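Local coordinates for dihydrodipicolinate synthase family protein (PDB 4DNH) that is of unknown function but folds as a TIM barrel, consistent with an enzyme related to the dihydrodipicolinate synthase family, at residues A[99-104]-A[147-152]; A[119-124]-A[136-141]; A[154-159]-A[187-192]; A[160-165]-A[197-202]. One frame throughout, in Å; residues are numbered along the deposited sequence.

Contact 1. Residues A[99-104]-A[147-152]; sequences LIRRSL and EAEGGR
Leu104 pushes its forked end against the chain at Glu149 and Gly151, with CD1 lying 3.6 Å from Glu149 CB. Its CG sits beside the backbone N, anti to the carbonyl carbon (chi1 -70°), and this carries both methyls off the helix toward the turn. There CD1 and CD2 come equally close to Gly151: the distance from Leu104 CD1 to Gly151 CA is 3.8 Å. A side chain on Gly151 would run into CD1, so glycine suits the spot. The neighbouring Gly150 has positive phi (73°) and is the C-prime residue of a Schellman motif that ends helix 132-148, with Gly150 N bonded to Glu147 O at 2.9 Å. Closer to solvent, Glu149 bends at chi2 (-74°) and lays its carboxylate against the aliphatic part of Arg101, OE1 being 3.7 Å from Arg101 CG. The charged ends do not meet, Arg101 NE staying 5.0 Å from Glu149 OE2; the guanidinium pairs with Glu98 instead. An alanine at Leu104 would lose both methyls and is likely to leave a gap between the helix and the glycine turn. The contact joins the outer helix 93-108 to the turn leading from helix 132-148 into strand 153-155, while Leu104 also rests on Cys117 of the intervening strand 115-119.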
loop_
_atom_site.group_PDB
_atom_site.type_symbol
_atom_site.label_atom_id
_atom_site.label_comp_id
_atom_site.label_asym_id
_atom_site.label_seq_id
_atom_site.Cartn_x
_atom_site.Cartn_y
_atom_site.Cartn_z
ATOM N N LEU A 99 7.354 -14.014 -3.057
ATOM C CA LEU A 99 7.794 -12.617 -3.021
ATOM C C LEU A 99 8.310 -12.275 -1.628
ATOM O O LEU A 99 9.356 -11.644 -1.469
ATOM C CB LEU A 99 6.656 -11.702 -3.430
ATOM C CG LEU A 99 6.850 -10.192 -3.413
ATOM C CD1 LEU A 99 8.127 -9.762 -4.127
ATOM C CD2 LEU A 99 5.624 -9.551 -4.052
ATOM N N ILE A 100 7.586 -12.742 -0.625
ATOM C CA ILE A 100 8.005 -12.607 0.753
ATOM C C ILE A 100 9.383 -13.245 0.981
ATOM O O ILE A 100 10.269 -12.613 1.526
ATOM C CB ILE A 100 6.924 -13.146 1.717
ATOM C CG1 ILE A 100 5.703 -12.207 1.685
ATOM C CG2 ILE A 100 7.490 -13.298 3.126
ATOM C CD1 ILE A 100 4.505 -12.665 2.495
ATOM N N ARG A 101 9.560 -14.477 0.520
ATOM C CA ARG A 101 10.839 -15.192 0.620
ATOM C C ARG A 101 12.016 -14.441 -0.035
ATOM O O ARG A 101 13.045 -14.231 0.605
ATOM C CB ARG A 101 10.689 -16.601 0.042
ATOM C CG ARG A 101 11.920 -17.479 0.164
ATOM C CD ARG A 101 11.868 -18.608 -0.851
ATOM N NE ARG A 101 13.217 -18.906 -1.323
ATOM C CZ ARG A 101 13.676 -18.687 -2.555
ATOM N NH1 ARG A 101 12.893 -18.192 -3.503
ATOM N NH2 ARG A 101 14.932 -18.994 -2.841
ATOM N N ARG A 102 11.864 -14.032 -1.294
ATOM C CA ARG A 102 12.906 -13.242 -1.980
ATOM C C ARG A 102 13.207 -11.915 -1.272
ATOM O O ARG A 102 14.372 -11.593 -1.040
ATOM C CB ARG A 102 12.522 -12.933 -3.419
ATOM C CG ARG A 102 11.918 -14.092 -4.163
ATOM C CD ARG A 102 12.951 -14.813 -4.968
ATOM N NE ARG A 102 12.323 -15.619 -6.008
ATOM C CZ ARG A 102 12.803 -15.742 -7.240
ATOM N NH1 ARG A 102 13.905 -15.080 -7.600
ATOM N NH2 ARG A 102 12.169 -16.514 -8.113
ATOM N N SER A 103 12.165 -11.149 -0.935
ATOM C CA SER A 103 12.346 -9.852 -0.267
ATOM C C SER A 103 13.054 -9.930 1.095
ATOM O O SER A 103 13.947 -9.125 1.372
ATOM C CB SER A 103 11.022 -9.114 -0.131
ATOM O OG SER A 103 10.685 -8.511 -1.360
ATOM N N LEU A 104 12.667 -10.898 1.926
ATOM C CA LEU A 104 13.366 -11.139 3.187
ATOM C C LEU A 104 14.842 -11.394 2.935
ATOM O O LEU A 104 15.697 -10.816 3.614
ATOM C CB LEU A 104 12.706 -12.264 4.004
ATOM C CG LEU A 104 11.331 -11.844 4.575
ATOM C CD1 LEU A 104 10.554 -13.022 5.135
ATOM C CD2 LEU A 104 11.455 -10.743 5.628
ATOM N N GLU A 147 7.328 -16.578 9.258
ATOM C CA GLU A 147 8.260 -16.652 10.372
ATOM C C GLU A 147 9.451 -17.555 10.072
ATOM O O GLU A 147 10.567 -17.258 10.499
ATOM C CB GLU A 147 7.538 -17.099 11.636
ATOM C CG GLU A 147 6.671 -15.997 12.231
ATOM C CD GLU A 147 5.875 -16.424 13.448
ATOM O OE1 GLU A 147 5.702 -17.643 13.675
ATOM O OE2 GLU A 147 5.408 -15.522 14.176
ATOM N N ALA A 148 9.231 -18.636 9.320
ATOM C CA ALA A 148 10.341 -19.521 8.937
ATOM C C ALA A 148 11.396 -18.811 8.076
ATOM O O ALA A 148 12.532 -19.240 8.029
ATOM C CB ALA A 148 9.840 -20.785 8.243
ATOM N N GLU A 149 11.019 -17.733 7.398
ATOM C CA GLU A 149 11.977 -16.955 6.605
ATOM C C GLU A 149 12.476 -15.733 7.397
ATOM O O GLU A 149 13.143 -14.846 6.857
ATOM C CB GLU A 149 11.352 -16.534 5.271
ATOM C CG GLU A 149 10.785 -17.672 4.430
ATOM C CD GLU A 149 11.855 -18.531 3.756
ATOM O OE1 GLU A 149 13.027 -18.097 3.673
ATOM O OE2 GLU A 149 11.528 -19.651 3.301
ATOM N N GLY A 150 12.138 -15.698 8.683
ATOM C CA GLY A 150 12.524 -14.602 9.577
ATOM C C GLY A 150 11.782 -13.300 9.344
ATOM O O GLY A 150 12.365 -12.225 9.466
ATOM N N GLY A 151 10.496 -13.380 9.011
ATOM C CA GLY A 151 9.726 -12.175 8.715
ATOM C C GLY A 151 8.850 -11.720 9.863
ATOM O O GLY A 151 8.275 -12.541 10.578
ATOM N N ARG A 152 8.764 -10.409 10.066
ATOM C CA ARG A 152 7.697 -9.864 10.902
ATOM C C ARG A 152 6.398 -9.766 10.073
ATOM O O ARG A 152 6.433 -9.563 8.853
ATOM C CB ARG A 152 8.104 -8.539 11.578
ATOM C CG ARG A 152 8.649 -7.436 10.669
ATOM C CD ARG A 152 8.805 -6.098 11.414
ATOM N NE ARG A 152 7.544 -5.635 12.014
ATOM C CZ ARG A 152 7.315 -4.414 12.502
ATOM N NH1 ARG A 152 6.126 -4.127 13.017
ATOM N NH2 ARG A 152 8.256 -3.477 12.479
#

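Contact 2. Residues A[119-124]-A[136-141]; sequences AGTDHL and LAAYES
Gly120 and Thr121 bring the chain close along helix 132-148, the CA of Thr121 lying 5.3 Å from the CA of Ala138, before a type I turn from Thr121 to Leu124 bends it back. Into this bend points the methyl of Ala138, met by three side chains: Thr121 OG1 is 3.5 Å from Ala138 CB, His123 CE1 reaches it from another direction, and Leu124 CD2 adds an apolar touch at 4.0 Å. The imidazole of His123 has its CG between the backbone N and the carbonyl carbon (chi1 66°), which turns the ring over to the helix. Its edge then faces Ala138 O nearly in plane, with CE1 3.4 Å from that oxygen, while ND1 is hydrogen-bonded to Gln142. On the other flank Thr121 OG1 stands over one face of the Tyr139 ring, 4.0 Å above its plane and offset toward the rim. Ala119 O approaches the edge of the same ring, 4.2 Å from Tyr139 CE1, which also lies 4.0 Å from Gly120 CA, and the hydroxyl bonds to Met156 O. A leucine in place of Tyr139 would probably leave Met156 O without this donor, and Thr121 OG1 and Gly120 without the ring beside them. The contact folds the loop after strand 115-119 against the helix it leads into, with strand 153-155 and helix 168-181 packing on Tyr139.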
loop_
_atom_site.group_PDB
_atom_site.type_symbol
_atom_site.label_atom_id
_atom_site.label_comp_id
_atom_site.label_asym_id
_atom_site.label_seq_id
_atom_site.Cartn_x
_atom_site.Cartn_y
_atom_site.Cartn_z
ATOM N N ALA A 119 0.401 -11.530 6.077
ATOM C CA ALA A 119 -0.033 -12.901 6.361
ATOM C C ALA A 119 -1.551 -12.948 6.485
ATOM O O ALA A 119 -2.161 -12.156 7.227
ATOM C CB ALA A 119 0.610 -13.414 7.639
ATOM N N GLY A 120 -2.168 -13.874 5.763
ATOM C CA GLY A 120 -3.613 -13.916 5.740
ATOM C C GLY A 120 -4.188 -15.290 5.520
ATOM O O GLY A 120 -3.650 -16.301 5.978
ATOM N N THR A 121 -5.281 -15.302 4.776
ATOM C CA THR A 121 -6.126 -16.460 4.591
ATOM C C THR A 121 -6.369 -16.704 3.087
ATOM O O THR A 121 -6.996 -17.690 2.697
ATOM C CB THR A 121 -7.433 -16.224 5.373
ATOM O OG1 THR A 121 -7.411 -17.003 6.579
ATOM C CG2 THR A 121 -8.668 -16.552 4.544
ATOM N N ASP A 122 -5.828 -15.814 2.256
ATOM C CA ASP A 122 -6.112 -15.777 0.811
ATOM C C ASP A 122 -5.997 -17.089 0.005
ATOM O O ASP A 122 -6.433 -17.140 -1.142
ATOM C CB ASP A 122 -5.355 -14.629 0.115
ATOM C CG ASP A 122 -3.885 -14.546 0.522
ATOM O OD1 ASP A 122 -3.560 -14.677 1.722
ATOM O OD2 ASP A 122 -3.046 -14.316 -0.368
ATOM N N HIS A 123 -5.438 -18.150 0.591
ATOM C CA HIS A 123 -5.436 -19.450 -0.093
ATOM C C HIS A 123 -6.693 -20.254 0.169
ATOM O O HIS A 123 -6.820 -21.389 -0.289
ATOM C CB HIS A 123 -4.188 -20.254 0.256
ATOM C CG HIS A 123 -4.121 -20.667 1.697
ATOM N ND1 HIS A 123 -3.729 -19.829 2.666
ATOM C CD2 HIS A 123 -4.424 -21.872 2.316
ATOM C CE1 HIS A 123 -3.775 -20.461 3.847
ATOM N NE2 HIS A 123 -4.202 -21.713 3.631
ATOM N N LEU A 124 -7.632 -19.667 0.904
ATOM C CA LEU A 124 -8.855 -20.350 1.312
ATOM C C LEU A 124 -10.099 -19.637 0.783
ATOM O O LEU A 124 -10.358 -18.480 1.131
ATOM C CB LEU A 124 -8.916 -20.454 2.835
ATOM C CG LEU A 124 -10.138 -21.110 3.479
ATOM C CD1 LEU A 124 -10.291 -22.549 3.004
ATOM C CD2 LEU A 124 -10.023 -21.048 4.999
ATOM N N LEU A 136 -8.368 -20.727 11.258
ATOM C CA LEU A 136 -7.173 -20.691 12.100
ATOM C C LEU A 136 -6.012 -21.417 11.446
ATOM O O LEU A 136 -4.874 -20.939 11.482
ATOM C CB LEU A 136 -7.449 -21.271 13.481
ATOM C CG LEU A 136 -8.334 -20.387 14.355
ATOM C CD1 LEU A 136 -8.837 -21.162 15.573
ATOM C CD2 LEU A 136 -7.614 -19.100 14.743
ATOM N N ALA A 137 -6.313 -22.562 10.839
ATOM C CA ALA A 137 -5.315 -23.345 10.119
ATOM C C ALA A 137 -4.720 -22.521 8.968
ATOM O O ALA A 137 -3.508 -22.512 8.754
ATOM C CB ALA A 137 -5.920 -24.654 9.618
ATOM N N ALA A 138 -5.579 -21.795 8.261
ATOM C CA ALA A 138 -5.148 -20.932 7.172
ATOM C C ALA A 138 -4.169 -19.846 7.655
ATOM O O ALA A 138 -3.075 -19.708 7.097
ATOM C CB ALA A 138 -6.356 -20.328 6.482
ATOM N N TYR A 139 -4.548 -19.102 8.697
ATOM C CA TYR A 139 -3.666 -18.103 9.305
ATOM C C TYR A 139 -2.329 -18.679 9.761
ATOM O O TYR A 139 -1.266 -18.168 9.401
ATOM C CB TYR A 139 -4.328 -17.435 10.508
ATOM C CG TYR A 139 -5.130 -16.202 10.187
ATOM C CD1 TYR A 139 -4.526 -15.069 9.638
ATOM C CD2 TYR A 139 -6.490 -16.165 10.436
ATOM C CE1 TYR A 139 -5.273 -13.940 9.336
ATOM C CE2 TYR A 139 -7.245 -15.040 10.146
ATOM C CZ TYR A 139 -6.642 -13.932 9.601
ATOM O OH TYR A 139 -7.416 -12.827 9.314
ATOM N N GLU A 140 -2.373 -19.737 10.559
ATOM C CA GLU A 140 -1.129 -20.286 11.082
ATOM C C GLU A 140 -0.227 -20.838 9.975
ATOM O O GLU A 140 1.004 -20.747 10.072
ATOM C CB GLU A 140 -1.361 -21.283 12.235
ATOM C CG GLU A 140 -2.022 -22.609 11.891
ATOM C CD GLU A 140 -2.317 -23.438 13.140
ATOM O OE1 GLU A 140 -1.562 -24.404 13.408
ATOM O OE2 GLU A 140 -3.292 -23.112 13.862
ATOM N N SER A 141 -0.839 -21.366 8.915
ATOM C CA SER A 141 -0.084 -21.894 7.788
ATOM C C SER A 141 0.793 -20.791 7.184
ATOM O O SER A 141 2.006 -20.967 7.027
ATOM C CB SER A 141 -1.036 -22.477 6.744
ATOM O OG SER A 141 -0.340 -23.065 5.663
#

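Contact 3. Residues A[154-159]-A[187-192]; sequences ILMASR and IIHWLG
Leu155 O is gripped twice: His189 N donates to it at 3.0 Å, and a water donates at 2.9 Å. The first bond is reasonably straight (152° at the hydrogen), its donor tilted moderately from the carbonyl plane. The same water also donates to His189 O, bridging two carbonyls just where the strands part; Ala157 N lies 3.8 Å from His189 O, so the ladder of direct bonds has stopped. One step earlier Leu155 N donates to Ile187 O at 2.8 Å. That oxygen also receives a CA-H contact from Ile154 CA, 3.3 Å away, and the CG2 methyl of Ile154 lies beside it. Parallel pairing matches Ile154 with Ile187 and Leu155 with Ile188. Ile154, Ile187 and His189 project into the barrel, whereas Leu155 and Ile188 face the surrounding helices. The first torsion of His189 sets CG anti to the backbone N (chi1 -173°), which swings the ring away from strand 153-155, although its CB touches Ile154 CG2 at 4.2 Å. Met156 CG meets the ring at its edge, and Leu191 CB stands over one face, 3.7 Å above the plane. At its far end NE2 makes a weak hydrogen bond to Ser232 OG, and a bound glycerol, probably from the crystallisation liquor though it may mark a pocket, lies about 4 Å from the side chain. Strands 153-155 and 186-191 are neighbours in the parallel barrel. Where direct strand bonding ends, a water bridges the two carbonyls; His189 lies toward the C-terminal ends of the strands, where TIM-barrel enzymes keep their active sites, though no role is established for it here.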
loop_
_atom_site.group_PDB
_atom_site.type_symbol
_atom_site.label_atom_id
_atom_site.label_comp_id
_atom_site.label_asym_id
_atom_site.label_seq_id
_atom_site.Cartn_x
_atom_site.Cartn_y
_atom_site.Cartn_z
ATOM N N ILE A 154 2.415 -8.650 8.996
ATOM C CA ILE A 154 1.295 -7.730 8.939
ATOM C C ILE A 154 0.091 -8.636 8.810
ATOM O O ILE A 154 -0.037 -9.357 7.824
ATOM C CB ILE A 154 1.330 -6.820 7.703
ATOM C CG1 ILE A 154 2.513 -5.866 7.780
ATOM C CG2 ILE A 154 0.033 -6.023 7.608
ATOM C CD1 ILE A 154 2.829 -5.182 6.468
ATOM N N LEU A 155 -0.770 -8.630 9.816
ATOM C CA LEU A 155 -1.846 -9.596 9.868
ATOM C C LEU A 155 -3.042 -9.090 9.069
ATOM O O LEU A 155 -3.734 -8.152 9.475
ATOM C CB LEU A 155 -2.215 -9.905 11.314
ATOM C CG LEU A 155 -3.162 -11.076 11.540
ATOM C CD1 LEU A 155 -2.543 -12.360 11.021
ATOM C CD2 LEU A 155 -3.490 -11.191 13.016
HETATM N N MSE A 156 -3.262 -9.716 7.919
HETATM C CA MSE A 156 -4.270 -9.253 6.971
HETATM C C MSE A 156 -5.649 -9.729 7.350
HETATM O O MSE A 156 -5.805 -10.741 8.062
HETATM C CB MSE A 156 -3.863 -9.732 5.581
HETATM C CG MSE A 156 -2.688 -8.879 5.101
HETATM SE SE MSE A 156 -2.089 -9.519 3.334
HETATM C CE MSE A 156 -3.132 -8.294 2.186
ATOM N N ALA A 157 -6.657 -8.988 6.895
ATOM C CA ALA A 157 -8.047 -9.366 7.100
ATOM C C ALA A 157 -8.349 -10.566 6.221
ATOM O O ALA A 157 -7.682 -10.779 5.211
ATOM C CB ALA A 157 -8.968 -8.208 6.772
ATOM N N SER A 158 -9.341 -11.353 6.616
ATOM C CA SER A 158 -9.599 -12.645 6.003
ATOM C C SER A 158 -10.981 -12.718 5.323
ATOM O O SER A 158 -12.025 -12.485 5.956
ATOM C CB SER A 158 -9.413 -13.742 7.061
ATOM O OG SER A 158 -10.142 -14.926 6.785
ATOM N N ARG A 159 -10.953 -13.030 4.026
ATOM C CA ARG A 159 -12.143 -13.173 3.172
ATOM C C ARG A 159 -13.079 -14.254 3.764
ATOM O O ARG A 159 -14.272 -14.027 3.910
ATOM C CB ARG A 159 -11.683 -13.579 1.752
ATOM C CG ARG A 159 -12.069 -12.715 0.545
ATOM C CD ARG A 159 -11.459 -11.323 0.612
ATOM N NE ARG A 159 -10.678 -10.774 -0.529
ATOM C CZ ARG A 159 -10.398 -11.314 -1.723
ATOM N NH1 ARG A 159 -9.646 -10.604 -2.565
ATOM N NH2 ARG A 159 -10.845 -12.519 -2.088
ATOM N N ILE A 187 1.384 -6.116 12.964
ATOM C CA ILE A 187 0.618 -4.953 12.575
ATOM C C ILE A 187 -0.701 -5.456 11.999
ATOM O O ILE A 187 -0.716 -6.132 10.970
ATOM C CB ILE A 187 1.334 -4.111 11.503
ATOM C CG1 ILE A 187 2.613 -3.501 12.059
ATOM C CG2 ILE A 187 0.404 -3.022 10.976
ATOM C CD1 ILE A 187 3.516 -2.928 10.989
ATOM N N ILE A 188 -1.798 -5.135 12.674
ATOM C CA ILE A 188 -3.116 -5.584 12.264
ATOM C C ILE A 188 -3.642 -4.689 11.159
ATOM O O ILE A 188 -3.559 -3.461 11.222
ATOM C CB ILE A 188 -4.105 -5.603 13.447
ATOM C CG1 ILE A 188 -3.737 -6.729 14.417
ATOM C CG2 ILE A 188 -5.540 -5.758 12.951
ATOM C CD1 ILE A 188 -4.670 -6.869 15.599
ATOM N N HIS A 189 -4.198 -5.315 10.138
ATOM C CA HIS A 189 -4.706 -4.568 9.020
ATOM C C HIS A 189 -6.212 -4.639 8.910
ATOM O O HIS A 189 -6.799 -5.711 8.740
ATOM C CB HIS A 189 -4.016 -5.025 7.760
ATOM C CG HIS A 189 -4.350 -4.202 6.552
ATOM N ND1 HIS A 189 -4.170 -4.655 5.305
ATOM C CD2 HIS A 189 -4.883 -2.918 6.439
ATOM C CE1 HIS A 189 -4.561 -3.712 4.431
ATOM N NE2 HIS A 189 -4.994 -2.649 5.128
ATOM N N TRP A 190 -6.838 -3.472 9.050
ATOM C CA TRP A 190 -8.253 -3.283 8.778
ATOM C C TRP A 190 -8.410 -2.670 7.407
ATOM O O TRP A 190 -8.265 -1.462 7.227
ATOM C CB TRP A 190 -8.864 -2.396 9.844
ATOM C CG TRP A 190 -10.361 -2.316 9.761
ATOM C CD1 TRP A 190 -11.193 -2.884 8.797
ATOM C CD2 TRP A 190 -11.260 -1.574 10.649
ATOM N NE1 TRP A 190 -12.499 -2.567 9.034
ATOM C CE2 TRP A 190 -12.610 -1.784 10.132
ATOM C CE3 TRP A 190 -11.087 -0.797 11.785
ATOM C CZ2 TRP A 190 -13.729 -1.226 10.746
ATOM C CZ3 TRP A 190 -12.217 -0.242 12.398
ATOM C CH2 TRP A 190 -13.505 -0.451 11.887
ATOM N N LEU A 191 -8.685 -3.527 6.423
ATOM C CA LEU A 191 -8.836 -3.153 5.022
ATOM C C LEU A 191 -10.318 -2.913 4.707
ATOM O O LEU A 191 -11.128 -3.823 4.870
ATOM C CB LEU A 191 -8.293 -4.298 4.155
ATOM C CG LEU A 191 -8.121 -4.229 2.627
ATOM C CD1 LEU A 191 -7.242 -3.060 2.204
ATOM C CD2 LEU A 191 -7.531 -5.537 2.119
ATOM N N GLY A 192 -10.670 -1.707 4.263
ATOM C CA GLY A 192 -12.073 -1.369 3.946
ATOM C C GLY A 192 -12.636 -1.991 2.667
ATOM O O GLY A 192 -11.883 -2.468 1.813
HETATM O O HOH W 1 -6.554 -8.261 10.199
#

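Contact 4. Residues A[160-165]-A[197-202]; sequences ALAAAA and PALEGY
Tyr202 presents the edge of its ring to Ala162, whose CB lies near the ring plane, 4.0 Å from Tyr202 CD1. The aromatic ring of Tyr171, on helix 168-181, meets it edge-to-face. Farther along, the hydroxyl comes up to Leu161, with CD2 3.6 Å from Tyr202 OH, and the two side chains cross at about a right angle. Tyr202 has its CG anti to the backbone N (chi1 -153°), and the ring is thereby swung back from the loop to the first turn of helix 159-164. Leu161 also holds CG opposite its N, which sends the CD2 branch to the phenol end. Ala162 is the hub on the helix side. Besides the ring edge, its CB touches the carbonyl of the loop, 3.5 Å from Ala198 O, and the end of Leu199, 4.3 Å from CD2. A type II turn from Leu199 to Tyr202, with Gly201 at positive phi (68°), bends the loop round this small residue; the closing bond from Tyr202 N to Leu199 O is weak at 3.5 Å. No hydrogen bond passes between the two segments. Polar fixing comes from beside them: Tyr202 OH bonds to Ser158 N and to Tyr175 OH, while Ser158 OG caps the helix by accepting from Leu161 N. The two segments thus meet by van der Waals contact alone, the loop after strand 186-191 lying against the short helix, while the bonds of the phenol oxygen to groups outside them are likely to fix where the ring sits.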
loop_
_atom_site.group_PDB
_atom_site.type_symbol
_atom_site.label_atom_id
_atom_site.label_comp_id
_atom_site.label_asym_id
_atom_site.label_seq_id
_atom_site.Cartn_x
_atom_site.Cartn_y
_atom_site.Cartn_z
ATOM N N ALA A 160 -12.525 -15.414 4.136
ATOM C CA ALA A 160 -13.321 -16.561 4.607
ATOM C C ALA A 160 -13.998 -16.296 5.954
ATOM O O ALA A 160 -15.108 -16.790 6.215
ATOM C CB ALA A 160 -12.458 -17.810 4.697
ATOM N N LEU A 161 -13.316 -15.523 6.798
ATOM C CA LEU A 161 -13.835 -15.127 8.101
ATOM C C LEU A 161 -14.982 -14.107 7.975
ATOM O O LEU A 161 -16.009 -14.252 8.653
ATOM C CB LEU A 161 -12.706 -14.615 9.005
ATOM C CG LEU A 161 -13.054 -14.179 10.437
ATOM C CD1 LEU A 161 -13.549 -15.321 11.319
ATOM C CD2 LEU A 161 -11.864 -13.491 11.075
ATOM N N ALA A 162 -14.830 -13.117 7.086
ATOM C CA ALA A 162 -15.915 -12.147 6.814
ATOM C C ALA A 162 -17.237 -12.808 6.360
ATOM O O ALA A 162 -18.310 -12.252 6.570
ATOM C CB ALA A 162 -15.471 -11.088 5.813
ATOM N N ALA A 163 -17.132 -13.989 5.747
ATOM C CA ALA A 163 -18.275 -14.777 5.283
ATOM C C ALA A 163 -18.729 -15.841 6.281
ATOM O O ALA A 163 -19.872 -16.272 6.244
ATOM C CB ALA A 163 -17.948 -15.426 3.947
ATOM N N ALA A 164 -17.842 -16.281 7.166
ATOM C CA ALA A 164 -18.222 -17.316 8.132
ATOM C C ALA A 164 -18.670 -16.754 9.483
ATOM O O ALA A 164 -19.506 -17.356 10.158
ATOM C CB ALA A 164 -17.097 -18.324 8.316
ATOM N N ALA A 165 -18.119 -15.605 9.869
ATOM C CA ALA A 165 -18.362 -15.013 11.190
ATOM C C ALA A 165 -19.842 -14.745 11.456
ATOM O O ALA A 165 -20.511 -14.090 10.668
ATOM C CB ALA A 165 -17.557 -13.732 11.353
ATOM N N PRO A 197 -14.316 -5.682 -1.604
ATOM C CA PRO A 197 -15.753 -5.812 -1.314
ATOM C C PRO A 197 -16.065 -7.060 -0.475
ATOM O O PRO A 197 -16.989 -7.034 0.324
ATOM C CB PRO A 197 -16.396 -5.898 -2.710
ATOM C CG PRO A 197 -15.392 -5.272 -3.629
ATOM C CD PRO A 197 -14.045 -5.620 -3.053
ATOM N N ALA A 198 -15.275 -8.121 -0.621
ATOM C CA ALA A 198 -15.491 -9.344 0.169
ATOM C C ALA A 198 -15.105 -9.223 1.664
ATOM O O ALA A 198 -15.261 -10.182 2.433
ATOM C CB ALA A 198 -14.818 -10.549 -0.491
ATOM N N LEU A 199 -14.619 -8.053 2.073
ATOM C CA LEU A 199 -14.324 -7.793 3.484
ATOM C C LEU A 199 -15.417 -6.970 4.162
ATOM O O LEU A 199 -15.172 -6.234 5.115
ATOM C CB LEU A 199 -12.958 -7.133 3.636
ATOM C CG LEU A 199 -11.814 -8.064 3.277
ATOM C CD1 LEU A 199 -10.492 -7.375 3.555
ATOM C CD2 LEU A 199 -11.929 -9.376 4.043
ATOM N N GLU A 200 -16.632 -7.141 3.652
ATOM C CA GLU A 200 -17.822 -6.419 4.068
ATOM C C GLU A 200 -18.242 -6.717 5.519
ATOM O O GLU A 200 -18.490 -7.874 5.891
ATOM C CB GLU A 200 -18.967 -6.731 3.085
ATOM C CG GLU A 200 -19.208 -8.217 2.809
ATOM C CD GLU A 200 -20.212 -8.486 1.691
ATOM O OE1 GLU A 200 -21.112 -7.647 1.452
ATOM O OE2 GLU A 200 -20.106 -9.558 1.049
ATOM N N GLY A 201 -18.319 -5.660 6.327
ATOM C CA GLY A 201 -18.702 -5.768 7.736
ATOM C C GLY A 201 -17.690 -6.490 8.612
ATOM O O GLY A 201 -18.073 -7.252 9.500
ATOM N N TYR A 202 -16.402 -6.248 8.370
ATOM C CA TYR A 202 -15.342 -6.889 9.146
ATOM C C TYR A 202 -15.374 -6.456 10.627
ATOM O O TYR A 202 -15.718 -5.305 10.936
ATOM C CB TYR A 202 -13.969 -6.631 8.511
ATOM C CG TYR A 202 -12.956 -7.714 8.802
ATOM C CD1 TYR A 202 -12.969 -8.912 8.097
ATOM C CD2 TYR A 202 -11.987 -7.543 9.794
ATOM C CE1 TYR A 202 -12.043 -9.912 8.363
ATOM C CE2 TYR A 202 -11.054 -8.534 10.067
ATOM C CZ TYR A 202 -11.084 -9.716 9.348
ATOM O OH TYR A 202 -10.167 -10.705 9.619
#

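Overall arrangement
All four contacts lie in consecutive parts of one closed eight-stranded parallel barrel, from helix 93-108 to the loop after strand 186-191. Contact 2 is nested inside the loop closed by contact 1, and both use helix 132-148, their centres 16 Å apart; both close before contacts 3 and 4 open. Contact 3, the only strand-to-strand pairing, touches the other three; its centre is 12 Å from that of contact 2 and 11 Å from that of contact 4, with whose segments its own alternate along the chain. Contacts 1 and 4, 27 Å apart between centres, do not touch. Contacts 1, 2 and 4 pack outer helices against turns and loops around one sector of the barrel.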